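Local coordinates for protein similar to N-acetyltransferase (Staphylococcus aureus subsp. aureus, PDB 4MBU) that probably transfers an acetyl group from acetyl-coenzyme A to an amine of its substrate, as Gcn5-related N-acetyltransferases do, at residues Ala68-Phe73 and Lys113-Leu118; Ile83-Tyr88 and Phe136-Ala141. One frame throughout, in Å; residues are numbered along the deposited sequence.

Contact 1 (Ala68-Phe73 and Lys113-Leu118)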
loop_
_atom_site.group_PDB
_atom_site.type_symbol
_atom_site.label_atom_id
_atom_site.label_comp_id
_atom_site.label_asym_id
_atom_site.label_seq_id
_atom_site.Cartn_x
_atom_site.Cartn_y
_atom_site.Cartn_z
ATOM N N ALA A 68 2.882 -24.105 -7.397
ATOM C CA ALA A 68 1.862 -23.245 -6.796
ATOM C C ALA A 68 0.744 -24.061 -6.186
ATOM O O ALA A 68 0.380 -25.123 -6.693
ATOM C CB ALA A 68 1.293 -22.293 -7.825
ATOM N N THR A 69 0.181 -23.554 -5.096
ATOM C CA THR A 69 -0.888 -24.278 -4.443
ATOM C C THR A 69 -1.827 -23.332 -3.702
ATOM O O THR A 69 -1.511 -22.156 -3.507
ATOM C CB THR A 69 -0.314 -25.352 -3.472
ATOM O OG1 THR A 69 -1.383 -26.146 -2.943
ATOM C CG2 THR A 69 0.440 -24.697 -2.317
ATOM N N PHE A 70 -3.002 -23.828 -3.320
ATOM C CA PHE A 70 -3.801 -23.087 -2.344
ATOM C C PHE A 70 -4.357 -23.985 -1.247
ATOM O O PHE A 70 -4.349 -25.213 -1.376
ATOM C CB PHE A 70 -4.862 -22.171 -2.990
ATOM C CG PHE A 70 -6.000 -22.893 -3.700
ATOM C CD1 PHE A 70 -6.237 -22.664 -5.048
ATOM C CD2 PHE A 70 -6.864 -23.741 -3.012
ATOM C CE1 PHE A 70 -7.299 -23.286 -5.698
ATOM C CE2 PHE A 70 -7.917 -24.381 -3.667
ATOM C CZ PHE A 70 -8.135 -24.149 -5.006
ATOM N N GLY A 71 -4.812 -23.369 -0.160
ATOM C CA GLY A 71 -5.362 -24.115 0.956
ATOM C C GLY A 71 -6.057 -23.177 1.920
ATOM O O GLY A 71 -6.463 -22.081 1.536
ATOM N N SER A 72 -6.173 -23.594 3.175
ATOM C CA SER A 72 -6.936 -22.840 4.168
ATOM C C SER A 72 -6.263 -21.508 4.490
ATOM O O SER A 72 -5.040 -21.429 4.531
ATOM C CB SER A 72 -7.093 -23.676 5.443
ATOM O OG SER A 72 -7.423 -22.872 6.557
ATOM N N PHE A 73 -7.060 -20.461 4.703
ATOM C CA PHE A 73 -6.505 -19.170 5.108
ATOM C C PHE A 73 -6.423 -19.070 6.638
ATOM O O PHE A 73 -5.346 -18.839 7.192
ATOM C CB PHE A 73 -7.310 -18.010 4.520
ATOM C CG PHE A 73 -7.009 -16.682 5.163
ATOM C CD1 PHE A 73 -5.711 -16.179 5.182
ATOM C CD2 PHE A 73 -8.021 -15.939 5.749
ATOM C CE1 PHE A 73 -5.432 -14.958 5.790
ATOM C CE2 PHE A 73 -7.758 -14.720 6.346
ATOM C CZ PHE A 73 -6.458 -14.228 6.369
ATOM N N LYS A 113 -13.954 -24.452 -8.128
ATOM C CA LYS A 113 -14.305 -25.108 -6.874
ATOM C C LYS A 113 -15.234 -24.253 -5.999
ATOM O O LYS A 113 -15.541 -24.625 -4.874
ATOM C CB LYS A 113 -13.043 -25.519 -6.112
ATOM C CG LYS A 113 -12.218 -26.586 -6.830
ATOM C CD LYS A 113 -10.943 -26.932 -6.061
ATOM C CE LYS A 113 -10.826 -28.435 -5.819
ATOM N NZ LYS A 113 -10.977 -29.213 -7.085
ATOM N N GLY A 114 -15.670 -23.107 -6.516
ATOM C CA GLY A 114 -16.689 -22.315 -5.845
ATOM C C GLY A 114 -16.252 -21.472 -4.655
ATOM O O GLY A 114 -17.085 -21.074 -3.838
ATOM N N TYR A 115 -14.958 -21.192 -4.534
ATOM C CA TYR A 115 -14.509 -20.324 -3.455
ATOM C C TYR A 115 -14.947 -18.890 -3.738
ATOM O O TYR A 115 -15.300 -18.553 -4.873
ATOM C CB TYR A 115 -12.992 -20.443 -3.250
ATOM C CG TYR A 115 -12.588 -21.814 -2.737
ATOM C CD1 TYR A 115 -12.802 -22.161 -1.413
ATOM C CD2 TYR A 115 -12.013 -22.765 -3.583
ATOM C CE1 TYR A 115 -12.445 -23.406 -0.931
ATOM C CE2 TYR A 115 -11.648 -24.025 -3.107
ATOM C CZ TYR A 115 -11.872 -24.331 -1.780
ATOM O OH TYR A 115 -11.523 -25.561 -1.277
ATOM N N ARG A 116 -14.947 -18.050 -2.708
ATOM C CA ARG A 116 -15.385 -16.664 -2.855
ATOM C C ARG A 116 -14.201 -15.716 -2.869
ATOM O O ARG A 116 -14.181 -14.734 -3.620
ATOM C CB ARG A 116 -16.320 -16.272 -1.703
ATOM C CG ARG A 116 -16.712 -14.770 -1.707
ATOM C CD ARG A 116 -17.493 -14.419 -2.972
ATOM N NE ARG A 116 -17.653 -12.981 -3.197
ATOM C CZ ARG A 116 -18.660 -12.249 -2.717
ATOM N NH1 ARG A 116 -19.594 -12.809 -1.954
ATOM N NH2 ARG A 116 -18.726 -10.947 -2.989
ATOM N N THR A 117 -13.214 -16.011 -2.023
ATOM C CA THR A 117 -12.147 -15.059 -1.733
ATOM C C THR A 117 -10.780 -15.729 -1.748
ATOM O O THR A 117 -10.547 -16.719 -1.032
ATOM C CB THR A 117 -12.387 -14.377 -0.368
ATOM O OG1 THR A 117 -13.649 -13.691 -0.406
ATOM C CG2 THR A 117 -11.270 -13.383 -0.045
ATOM N N LEU A 118 -9.883 -15.194 -2.581
ATOM C CA LEU A 118 -8.510 -15.700 -2.665
ATOM C C LEU A 118 -7.549 -14.687 -2.039
ATOM O O LEU A 118 -7.533 -13.509 -2.422
ATOM C CB LEU A 118 -8.135 -15.996 -4.126
ATOM C CG LEU A 118 -6.746 -16.565 -4.461
ATOM C CD1 LEU A 118 -6.539 -17.873 -3.728
ATOM C CD2 LEU A 118 -6.607 -16.784 -5.960
#
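Phe70 sits on the extended backbone near the end of strand 63-72, while Lys113 and Tyr115, which it meets, flank Gly114, whose positive phi (78°) closes helix 98-112 in a Schellman motif before strand 117-123 begins. Glycine suits that turn because it has no side chain to oppose a positive phi. Phe70 places CG between its backbone N and carbonyl carbon (chi1 68°), and its CB heads for the turn. The far rim of the phenyl ring does the touching: Phe70 CE2 lies 3.8 Å from Tyr115 CE2, and Phe70 CZ is 4.0 Å from the same carbon. The two planes are steeply inclined, at 77°, with centroids 5.6 Å apart. Both strands belong to the mixed sheet of the GNAT fold, and helix 98-112 is the helix of its beta-alpha-beta crossover from strand 82-89 to strand 117-123. Ile83 on strand 82-89 packs against both aromatic rings, and Leu106 of the helix also packs against Phe70. Lys113 adds its aliphatic part, CD approaching Phe70 CZ at the ring edge, near its plane, at 4.1 Å. A lysine fits this margin because its methylenes can lie beside an apolar ring while NZ reaches outward, here in a long, weak ion pair with Glu109.

Contact 2 (Ile83-Tyr88 and Phe136-Ala141)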
loop_
_atom_site.group_PDB
_atom_site.type_symbol
_atom_site.label_atom_id
_atom_site.label_comp_id
_atom_site.label_asym_id
_atom_site.label_seq_id
_atom_site.Cartn_x
_atom_site.Cartn_y
_atom_site.Cartn_z
ATOM N N ILE A 83 -9.647 -19.058 0.561
ATOM C CA ILE A 83 -8.410 -19.824 0.442
ATOM C C ILE A 83 -7.221 -18.877 0.344
ATOM O O ILE A 83 -7.361 -17.747 -0.104
ATOM C CB ILE A 83 -8.428 -20.740 -0.814
ATOM C CG1 ILE A 83 -9.100 -20.010 -1.970
ATOM C CG2 ILE A 83 -9.163 -22.062 -0.523
ATOM C CD1 ILE A 83 -8.950 -20.706 -3.309
ATOM N N GLU A 84 -6.050 -19.337 0.764
ATOM C CA GLU A 84 -4.832 -18.568 0.577
ATOM C C GLU A 84 -3.929 -19.355 -0.345
ATOM O O GLU A 84 -3.784 -20.584 -0.192
ATOM C CB GLU A 84 -4.123 -18.329 1.908
ATOM C CG GLU A 84 -2.733 -17.702 1.745
ATOM C CD GLU A 84 -2.105 -17.305 3.072
ATOM O OE1 GLU A 84 -2.787 -17.427 4.120
ATOM O OE2 GLU A 84 -0.931 -16.857 3.073
ATOM N N HIS A 85 -3.323 -18.665 -1.305
ATOM C CA HIS A 85 -2.431 -19.355 -2.238
ATOM C C HIS A 85 -0.978 -18.967 -2.056
ATOM O O HIS A 85 -0.659 -17.953 -1.431
ATOM C CB HIS A 85 -2.824 -19.074 -3.683
ATOM C CG HIS A 85 -2.564 -17.666 -4.104
ATOM N ND1 HIS A 85 -3.385 -16.620 -3.748
ATOM C CD2 HIS A 85 -1.568 -17.130 -4.850
ATOM C CE1 HIS A 85 -2.907 -15.497 -4.259
ATOM N NE2 HIS A 85 -1.810 -15.783 -4.934
ATOM N N SER A 86 -0.098 -19.784 -2.625
ATOM C CA SER A 86 1.318 -19.448 -2.698
ATOM C C SER A 86 1.926 -19.942 -4.005
ATOM O O SER A 86 1.495 -20.959 -4.574
ATOM C CB SER A 86 2.084 -19.968 -1.476
ATOM O OG SER A 86 1.662 -21.258 -1.105
ATOM N N ILE A 87 2.908 -19.188 -4.486
ATOM C CA ILE A 87 3.560 -19.450 -5.761
ATOM C C ILE A 87 5.064 -19.304 -5.570
ATOM O O ILE A 87 5.523 -18.340 -4.965
ATOM C CB ILE A 87 3.130 -18.435 -6.830
ATOM C CG1 ILE A 87 1.624 -18.504 -7.097
ATOM C CG2 ILE A 87 3.905 -18.645 -8.139
ATOM C CD1 ILE A 87 1.117 -17.290 -7.870
ATOM N N TYR A 88 5.826 -20.259 -6.094
ATOM C CA TYR A 88 7.280 -20.211 -6.016
ATOM C C TYR A 88 7.881 -20.516 -7.379
ATOM O O TYR A 88 7.509 -21.493 -8.025
ATOM C CB TYR A 88 7.785 -21.213 -4.981
ATOM C CG TYR A 88 7.223 -20.992 -3.600
ATOM C CD1 TYR A 88 7.795 -20.070 -2.743
ATOM C CD2 TYR A 88 6.116 -21.700 -3.161
ATOM C CE1 TYR A 88 7.297 -19.864 -1.492
ATOM C CE2 TYR A 88 5.604 -21.503 -1.905
ATOM C CZ TYR A 88 6.205 -20.577 -1.077
ATOM O OH TYR A 88 5.714 -20.352 0.179
ATOM N N PHE A 136 -3.593 -8.974 -11.708
ATOM C CA PHE A 136 -4.760 -9.859 -11.707
ATOM C C PHE A 136 -5.896 -9.309 -10.844
ATOM O O PHE A 136 -6.792 -10.052 -10.440
ATOM C CB PHE A 136 -4.363 -11.263 -11.234
ATOM C CG PHE A 136 -3.670 -12.079 -12.293
ATOM C CD1 PHE A 136 -4.391 -12.957 -13.086
ATOM C CD2 PHE A 136 -2.310 -11.946 -12.515
ATOM C CE1 PHE A 136 -3.761 -13.698 -14.070
ATOM C CE2 PHE A 136 -1.679 -12.686 -13.494
ATOM C CZ PHE A 136 -2.405 -13.564 -14.270
ATOM N N ASN A 137 -5.835 -8.012 -10.550
ATOM C CA ASN A 137 -6.911 -7.318 -9.842
ATOM C C ASN A 137 -7.130 -7.733 -8.375
ATOM O O ASN A 137 -8.247 -7.640 -7.851
ATOM C CB ASN A 137 -8.205 -7.398 -10.658
ATOM C CG ASN A 137 -8.043 -6.810 -12.054
ATOM O OD1 ASN A 137 -7.503 -5.707 -12.218
ATOM N ND2 ASN A 137 -8.490 -7.553 -13.070
ATOM N N PHE A 138 -6.065 -8.195 -7.720
ATOM C CA PHE A 138 -6.073 -8.311 -6.263
ATOM C C PHE A 138 -6.042 -6.896 -5.693
ATOM O O PHE A 138 -5.382 -6.024 -6.264
ATOM C CB PHE A 138 -4.841 -9.079 -5.780
ATOM C CG PHE A 138 -4.953 -10.570 -5.923
ATOM C CD1 PHE A 138 -4.971 -11.168 -7.181
ATOM C CD2 PHE A 138 -5.002 -11.386 -4.795
ATOM C CE1 PHE A 138 -5.057 -12.546 -7.304
ATOM C CE2 PHE A 138 -5.085 -12.765 -4.915
ATOM C CZ PHE A 138 -5.118 -13.347 -6.168
ATOM N N LYS A 139 -6.766 -6.660 -4.597
ATOM C CA LYS A 139 -6.722 -5.374 -3.887
ATOM C C LYS A 139 -5.898 -5.489 -2.608
ATOM O O LYS A 139 -6.050 -6.448 -1.839
ATOM C CB LYS A 139 -8.137 -4.936 -3.474
ATOM C CG LYS A 139 -9.179 -5.028 -4.572
ATOM C CD LYS A 139 -8.822 -4.113 -5.707
ATOM C CE LYS A 139 -9.973 -3.976 -6.687
ATOM N NZ LYS A 139 -9.529 -3.152 -7.849
ATOM N N HIS A 140 -5.045 -4.505 -2.348
ATOM C CA HIS A 140 -4.319 -4.482 -1.079
ATOM C C HIS A 140 -5.328 -4.264 0.047
ATOM O O HIS A 140 -6.001 -3.224 0.108
ATOM C CB HIS A 140 -3.270 -3.381 -1.074
ATOM C CG HIS A 140 -2.348 -3.424 0.102
ATOM N ND1 HIS A 140 -1.505 -2.389 0.431
ATOM C CD2 HIS A 140 -2.145 -4.389 1.034
ATOM C CE1 HIS A 140 -0.823 -2.699 1.516
ATOM N NE2 HIS A 140 -1.184 -3.902 1.906
ATOM N N ALA A 141 -5.443 -5.253 0.930
ATOM C CA ALA A 141 -6.468 -5.231 1.976
ATOM C C ALA A 141 -5.896 -4.770 3.305
ATOM O O ALA A 141 -6.642 -4.395 4.209
ATOM C CB ALA A 141 -7.119 -6.609 2.124
#
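With chi1 at 69° the imidazole of His85 is flanked by both the N and the C of its own backbone, whereas Phe138 holds CG beside its backbone N and opposite the carbonyl carbon (chi1 -79°); from these starts the two side chains point at each other. In the GNAT sheet strand 82-89 is separated from strand 139-150 by strands 117-123 and 153-163, and the CA atoms of His85 and Phe138 are 12.3 Å apart. Rings are therefore well suited to bridge the gap, doing so beside Leu118 of strand 117-123, which both touch. Phe138 is itself part of the Schellman motif that ends helix 127-135, its N bonding to His133 O, with Asn137, a residue type that tolerates positive phi, as the C-prime residue. The Phe138 ring also packs on Tyr160 and Leu162 and meets His133 edge-to-face. His133 in turn shares a hydrogen bond with His85 through the NE2 atoms of both residues; histidine suits this buried place because it offers a polar nitrogen to the helix and a carbon to the phenyl ring. The ring planes of His85 and Phe138 are inclined at 57°. At the imidazole edge, His85 CE1 touches two neighbouring carbons of the phenyl rim, lying 3.6 Å from both Phe138 CE2 and Phe138 CZ.

Overall arrangement
From the N terminus, the chain runs first through 68-73, then 83-88, then 113-118 and lastly 136-141, which makes the two contacts cross rather than nest. Contact 1 closes a loop of 39 residues that contains strand 82-89 and helix 98-112. Contact 2 opens inside it and closes 47 residues later, taking in the same helix, strand 117-123 and helix 127-135. Strands 63-72 and 82-89 are antiparallel neighbours, joined by backbone bonds such as Gly71 O to Glu84 N. Contact 1 ties strand 63-72 to the turn after the C-terminal end of helix 98-112, and contact 2 ties the middle of the sheet to the exit of helix 127-135.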